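Side-chain contacts in glucose-resistance amylase regulator (PDB 4RK6), which binds D-glucose in the crystal and, as a LacI-family repressor, probably regulates transcription by binding DNA at cis-regulatory sites: residues A[117-120]-A[121-125]; A[182-185]-A[186-189]. All blocks are in the same frame, centred on the assembly; numbering follows the deposited sequence.

Contact 1 (A[117-120]-A[121-125]); sequences IVDY and LIDMG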
ATOM      1  N   ILE A 117      10.381  -8.497  21.440  1.00 22.39           N
ATOM      2  CA  ILE A 117       9.018  -9.021  21.391  1.00 21.33           C
ATOM      3  C   ILE A 117       8.900 -10.252  22.280  1.00 23.62           C
ATOM      4  O   ILE A 117       7.964 -10.389  23.028  1.00 22.52           O
ATOM      5  CB  ILE A 117       8.593  -9.386  19.950  1.00 23.67           C
ATOM      6  CG1 ILE A 117       8.604  -8.136  19.059  1.00 20.46           C
ATOM      7  CG2 ILE A 117       7.237 -10.071  19.968  1.00 21.41           C
ATOM      8  CD1 ILE A 117       8.476  -8.448  17.580  1.00 25.37           C
ATOM      9  N   VAL A 118       9.878 -11.148  22.183  1.00 21.79           N
ATOM     10  CA  VAL A 118       9.877 -12.361  22.976  1.00 21.56           C
ATOM     11  C   VAL A 118       9.961 -11.998  24.453  1.00 24.32           C
ATOM     12  O   VAL A 118       9.238 -12.543  25.274  1.00 22.97           O
ATOM     13  CB  VAL A 118      11.049 -13.271  22.555  1.00 21.04           C
ATOM     14  CG1 VAL A 118      11.256 -14.389  23.567  1.00 24.14           C
ATOM     15  CG2 VAL A 118      10.815 -13.840  21.183  1.00 26.93           C
ATOM     16  N   ASP A 119      10.823 -11.044  24.795  1.00 22.76           N
ATOM     17  CA  ASP A 119      10.938 -10.611  26.186  1.00 22.86           C
ATOM     18  C   ASP A 119       9.606 -10.099  26.763  1.00 25.43           C
ATOM     19  O   ASP A 119       9.203 -10.440  27.879  1.00 23.32           O
ATOM     20  CB  ASP A 119      12.008  -9.535  26.314  1.00 27.30           C
ATOM     21  CG  ASP A 119      12.597  -9.487  27.694  1.00 49.97           C
ATOM     22  OD1 ASP A 119      13.159 -10.505  28.150  1.00 39.68           O
ATOM     23  OD2 ASP A 119      12.475  -8.434  28.330  1.00 40.82           O
ATOM     24  N   TYR A 120       8.927  -9.280  25.974  1.00 21.84           N
ATOM     25  CA  TYR A 120       7.630  -8.745  26.347  1.00 19.65           C
ATOM     26  C   TYR A 120       6.590  -9.845  26.495  1.00 20.73           C
ATOM     27  O   TYR A 120       5.856  -9.890  27.482  1.00 23.95           O
ATOM     28  CB  TYR A 120       7.170  -7.706  25.300  1.00 20.84           C
ATOM     29  CG  TYR A 120       5.787  -7.213  25.530  1.00 19.75           C
ATOM     30  CD1 TYR A 120       5.460  -6.540  26.697  1.00 21.74           C
ATOM     31  CD2 TYR A 120       4.794  -7.424  24.595  1.00 27.76           C
ATOM     32  CE1 TYR A 120       4.167  -6.078  26.923  1.00 24.23           C
ATOM     33  CE2 TYR A 120       3.508  -6.972  24.811  1.00 25.04           C
ATOM     34  CZ  TYR A 120       3.191  -6.311  25.957  1.00 23.05           C
ATOM     35  OH  TYR A 120       1.893  -5.879  26.122  1.00 25.84           O
ATOM     36  N   LEU A 121       6.502 -10.740  25.518  1.00 21.85           N
ATOM     37  CA  LEU A 121       5.493 -11.787  25.589  1.00 22.10           C
ATOM     38  C   LEU A 121       5.709 -12.714  26.793  1.00 23.09           C
ATOM     39  O   LEU A 121       4.751 -13.091  27.452  1.00 22.31           O
ATOM     40  CB  LEU A 121       5.453 -12.607  24.303  1.00 23.61           C
ATOM     41  CG  LEU A 121       4.809 -11.875  23.106  1.00 22.35           C
ATOM     42  CD1 LEU A 121       4.918 -12.702  21.839  1.00 21.28           C
ATOM     43  CD2 LEU A 121       3.369 -11.519  23.374  1.00 26.15           C
ATOM     44  N   ILE A 122       6.962 -13.046  27.077  1.00 21.82           N
ATOM     45  CA  ILE A 122       7.289 -13.873  28.252  1.00 24.88           C
ATOM     46  C   ILE A 122       6.979 -13.118  29.556  1.00 22.10           C
ATOM     47  O   ILE A 122       6.433 -13.692  30.497  1.00 22.16           O
ATOM     48  CB  ILE A 122       8.758 -14.351  28.201  1.00 23.96           C
ATOM     49  CG1 ILE A 122       8.902 -15.390  27.075  1.00 25.05           C
ATOM     50  CG2 ILE A 122       9.228 -14.912  29.549  1.00 26.08           C
ATOM     51  CD1 ILE A 122      10.346 -15.714  26.777  1.00 31.94           C
ATOM     52  N   ASP A 123       7.303 -11.836  29.608  1.00 22.61           N
ATOM     53  CA  ASP A 123       6.920 -10.974  30.748  1.00 22.32           C
ATOM     54  C   ASP A 123       5.391 -10.948  30.960  1.00 28.28           C
ATOM     55  O   ASP A 123       4.914 -10.834  32.085  1.00 25.86           O
ATOM     56  CB  ASP A 123       7.429  -9.542  30.550  1.00 27.43           C
ATOM     57  CG  ASP A 123       8.921  -9.380  30.826  1.00 31.79           C
ATOM     58  OD1 ASP A 123       9.570 -10.337  31.280  1.00 28.52           O
ATOM     59  OD2 ASP A 123       9.449  -8.279  30.569  1.00 28.15           O
HETATM   60  N   MSE A 124       4.633 -11.057  29.867  1.00 22.32           N
HETATM   61  CA  MSE A 124       3.173 -11.065  29.924  1.00 24.94           C
HETATM   62  C   MSE A 124       2.622 -12.453  30.176  1.00 23.03           C
HETATM   63  O   MSE A 124       1.412 -12.642  30.154  1.00 27.20           O
HETATM   64  CB  MSE A 124       2.613 -10.491  28.619  1.00 24.26           C
HETATM   65  CG  MSE A 124       2.907  -9.017  28.391  1.00 20.72           C
HETATM   66 SE   MSE A 124       2.070  -7.836  29.724  1.00 29.57          SE
HETATM   67  CE  MSE A 124       0.308  -7.735  28.836  1.00 42.30           C
ATOM     68  N   GLY A 125       3.501 -13.441  30.394  1.00 26.10           N
ATOM     69  CA  GLY A 125       3.109 -14.777  30.865  1.00 24.82           C
ATOM     70  C   GLY A 125       2.966 -15.852  29.807  1.00 27.53           C
ATOM     71  O   GLY A 125       2.481 -16.968  30.099  1.00 24.48           O
TER
HETATM   72  O   HOH W   1      11.241 -11.978  29.668  1.00 34.59           O
HETATM   73  O   HOH W   2      12.088  -7.964  30.863  1.00 37.08           O
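Tyr120 and Met124, a selenomethionine, meet one helical turn apart where helix 110-123 runs out. CG of Met124 lies over one face of the Tyr120 ring, 3.8 Å from its centroid and displaced toward the rim near CE1, which makes a CH-pi contact. The SE atom beyond it stands oblique to the same ring, 4.8 Å from the centroid, adding a Met-aromatic contact. Bends at chi2 (-64°) and chi3 (-84°) turn the Met124 chain across the tyrosine, and its CE ends beside Tyr120 OH.

On another side of the helix Asp119 and Asp123 bring like charges together, their OD2 atoms 3.8 Å apart and their carboxylate planes steeply inclined to each other. Two waters bridge the pair, one joining the OD1 atoms and the other the OD2 atoms; water 2 donates to both OD2 atoms, 2.6 Å from that of Asp119. Asp119 OD1 also takes a hydrogen bond from His156 NE2, which would be expected to ease the repulsion.

Beneath these side chains run the i to i+4 backbone bonds of the helix, the last of them from Met124 N to Tyr120 O. Gly125, with a phi of 98°, then ends the helix in a Schellman motif, its N bonded to Ile122 O at 2.9 Å.

The flank of Ile117 and Leu121 faces the sheet of the periplasmic-binding-protein-like fold. Leu121 CD1 lies alongside Ile117 CG2, and both side chains rest on Ile194 and Val222 of strands 192-195 and 220-223. Beside helix 144-155, Val118 CG1 packs at 3.6 Å against Ile122 CD1, the two side chains pointing the same way; Val118 also touches Phe149 and Met153 of that helix, and Ile122 touches His156.

Contact 2 (A[182-185]-A[186-189]); sequences GYDI and NQLP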
ATOM      1  N   GLY A 182      -3.084 -24.618   9.174  1.00 26.83           N
ATOM      2  CA  GLY A 182      -1.775 -24.952   9.721  1.00 26.12           C
ATOM      3  C   GLY A 182      -1.812 -25.594  11.093  1.00 36.21           C
ATOM      4  O   GLY A 182      -0.979 -26.464  11.423  1.00 32.33           O
ATOM      5  N   TYR A 183      -2.737 -25.110  11.916  1.00 26.64           N
ATOM      6  CA  TYR A 183      -3.000 -25.636  13.252  1.00 26.97           C
ATOM      7  C   TYR A 183      -4.505 -25.772  13.439  1.00 29.96           C
ATOM      8  O   TYR A 183      -5.286 -25.321  12.616  1.00 29.59           O
ATOM      9  CB  TYR A 183      -2.408 -24.718  14.336  1.00 25.39           C
ATOM     10  CG  TYR A 183      -0.908 -24.675  14.290  1.00 25.41           C
ATOM     11  CD1 TYR A 183      -0.149 -25.620  14.981  1.00 25.97           C
ATOM     12  CD2 TYR A 183      -0.234 -23.698  13.556  1.00 26.34           C
ATOM     13  CE1 TYR A 183       1.229 -25.609  14.926  1.00 31.43           C
ATOM     14  CE2 TYR A 183       1.152 -23.678  13.500  1.00 30.64           C
ATOM     15  CZ  TYR A 183       1.876 -24.634  14.189  1.00 39.73           C
ATOM     16  OH  TYR A 183       3.240 -24.626  14.150  1.00 33.89           O
ATOM     17  N   ASP A 184      -4.891 -26.414  14.531  1.00 31.40           N
ATOM     18  CA  ASP A 184      -6.282 -26.618  14.895  1.00 26.70           C
ATOM     19  C   ASP A 184      -6.761 -25.390  15.648  1.00 24.52           C
ATOM     20  O   ASP A 184      -6.318 -25.134  16.775  1.00 26.29           O
ATOM     21  CB  ASP A 184      -6.367 -27.870  15.786  1.00 31.19           C
ATOM     22  CG  ASP A 184      -7.748 -28.140  16.326  1.00 36.78           C
ATOM     23  OD1 ASP A 184      -8.723 -27.430  15.990  1.00 28.70           O
ATOM     24  OD2 ASP A 184      -7.842 -29.090  17.130  1.00 31.89           O
ATOM     25  N   ILE A 185      -7.649 -24.622  15.026  1.00 24.23           N
ATOM     26  CA  ILE A 185      -8.094 -23.336  15.583  1.00 22.80           C
ATOM     27  C   ILE A 185      -8.789 -23.492  16.908  1.00 25.63           C
ATOM     28  O   ILE A 185      -8.817 -22.556  17.691  1.00 24.92           O
ATOM     29  CB  ILE A 185      -8.979 -22.528  14.595  1.00 23.20           C
ATOM     30  CG1 ILE A 185      -9.069 -21.055  15.024  1.00 29.71           C
ATOM     31  CG2 ILE A 185     -10.383 -23.116  14.469  1.00 28.54           C
ATOM     32  CD1 ILE A 185      -9.409 -20.138  13.882  1.00 29.50           C
ATOM     33  N   ASN A 186      -9.334 -24.689  17.174  1.00 24.74           N
ATOM     34  CA  ASN A 186     -10.043 -24.965  18.393  1.00 23.08           C
ATOM     35  C   ASN A 186      -9.149 -25.363  19.549  1.00 22.53           C
ATOM     36  O   ASN A 186      -9.590 -25.349  20.693  1.00 29.08           O
ATOM     37  CB  ASN A 186     -11.008 -26.136  18.207  1.00 31.99           C
ATOM     38  CG  ASN A 186     -11.894 -25.976  17.005  1.00 29.34           C
ATOM     39  OD1 ASN A 186     -12.693 -25.040  16.939  1.00 27.81           O
ATOM     40  ND2 ASN A 186     -11.774 -26.906  16.052  1.00 35.69           N
ATOM     41  N   GLN A 187      -7.917 -25.737  19.250  1.00 25.25           N
ATOM     42  CA  GLN A 187      -6.951 -26.170  20.257  1.00 26.60           C
ATOM     43  C   GLN A 187      -5.567 -25.684  19.867  1.00 30.96           C
ATOM     44  O   GLN A 187      -4.652 -26.464  19.699  1.00 28.90           O
ATOM     45  CB  GLN A 187      -6.940 -27.701  20.351  1.00 29.19           C
ATOM     46  CG  GLN A 187      -8.227 -28.285  20.908  1.00 36.89           C
ATOM     47  CD  GLN A 187      -8.168 -29.794  21.019  1.00 61.03           C
ATOM     48  OE1 GLN A 187      -9.164 -30.484  20.819  1.00 47.17           O
ATOM     49  NE2 GLN A 187      -6.986 -30.315  21.316  1.00 36.80           N
ATOM     50  N   LEU A 188      -5.411 -24.377  19.717  1.00 25.86           N
ATOM     51  CA  LEU A 188      -4.116 -23.857  19.342  1.00 25.39           C
ATOM     52  C   LEU A 188      -3.096 -24.212  20.401  1.00 20.75           C
ATOM     53  O   LEU A 188      -3.364 -24.044  21.581  1.00 25.63           O
ATOM     54  CB  LEU A 188      -4.171 -22.338  19.156  1.00 25.29           C
ATOM     55  CG  LEU A 188      -4.952 -21.900  17.916  1.00 22.12           C
ATOM     56  CD1 LEU A 188      -4.998 -20.374  17.910  1.00 25.51           C
ATOM     57  CD2 LEU A 188      -4.365 -22.410  16.627  1.00 24.11           C
ATOM     58  N   PRO A 189      -1.916 -24.696  19.968  1.00 22.90           N
ATOM     59  CA  PRO A 189      -0.883 -25.123  20.912  1.00 27.75           C
ATOM     60  C   PRO A 189      -0.025 -23.981  21.424  1.00 26.65           C
ATOM     61  O   PRO A 189       0.822 -24.195  22.289  1.00 25.13           O
ATOM     62  CB  PRO A 189      -0.038 -26.109  20.097  1.00 25.34           C
ATOM     63  CG  PRO A 189      -0.242 -25.719  18.671  1.00 25.66           C
ATOM     64  CD  PRO A 189      -1.601 -25.089  18.586  1.00 23.54           C
TER
HETATM   65  O   HOH W   3      -7.674 -22.517  20.264  1.00 24.78           O
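Asp184 opens both an Asx turn and a type I beta turn, the latter running to Gln187, in the loop that leads from helix 172-182 to strand 192-195, a helix-to-strand connection of the periplasmic-binding-protein-like fold. Gln187 N donates to Asp184 O at 3.0 Å, closing the beta turn.

The packed side is apolar. Tyr183 CB meets Leu188 CD2 at 3.8 Å, and Pro189 CG comes obliquely to the Tyr183 ring at CD1, the two side chains crossing at about a right angle. Phe164 of strand 163-166 touches both Tyr183 and Pro189, Tyr183 OH is hydrogen-bonded to Leu165 O, and Phe190 makes an edge-to-face contact with the tyrosine. A water spans the backbone, donating to Ile185 O and accepting from Leu188 N.

Toward solvent the packing gives way to polar contacts among the exposed Asp184, Asn186 and Gln187. With CG opposite its backbone N (chi1 176°), Asp184 carries its carboxylate forward over the turn, and OD1 receives Asn186 N at 3.0 Å from above the carboxylate plane, the bond of the Asx turn. OD2 lies beside the aliphatic part of Gln187, 3.6 Å from CB. Asn186 ND2 adds a weak bond to Asp184 OD1, 3.1 Å long and bent to 126°.

Overall arrangement
Both contacts illustrate how residues close in sequence shape the end of a helix or the loop beyond it. Contact 1 is partly buried: its apolar flank meets the central sheet, while its acidic pair is bridged by water. Contact 2 is a surface contact with no buried residue, and its polar bonds gather round one aspartate within a turn. The two do not touch, their nearest atoms lying about 11 Å apart, yet they border the same sheet: Ile117, Val118 and Leu121 pack on strand 192-195, into which the loop holding 182-189 leads. Helical backbone bonding underlies contact 1, whereas a single turn bond and a bridging water organise the backbone of contact 2.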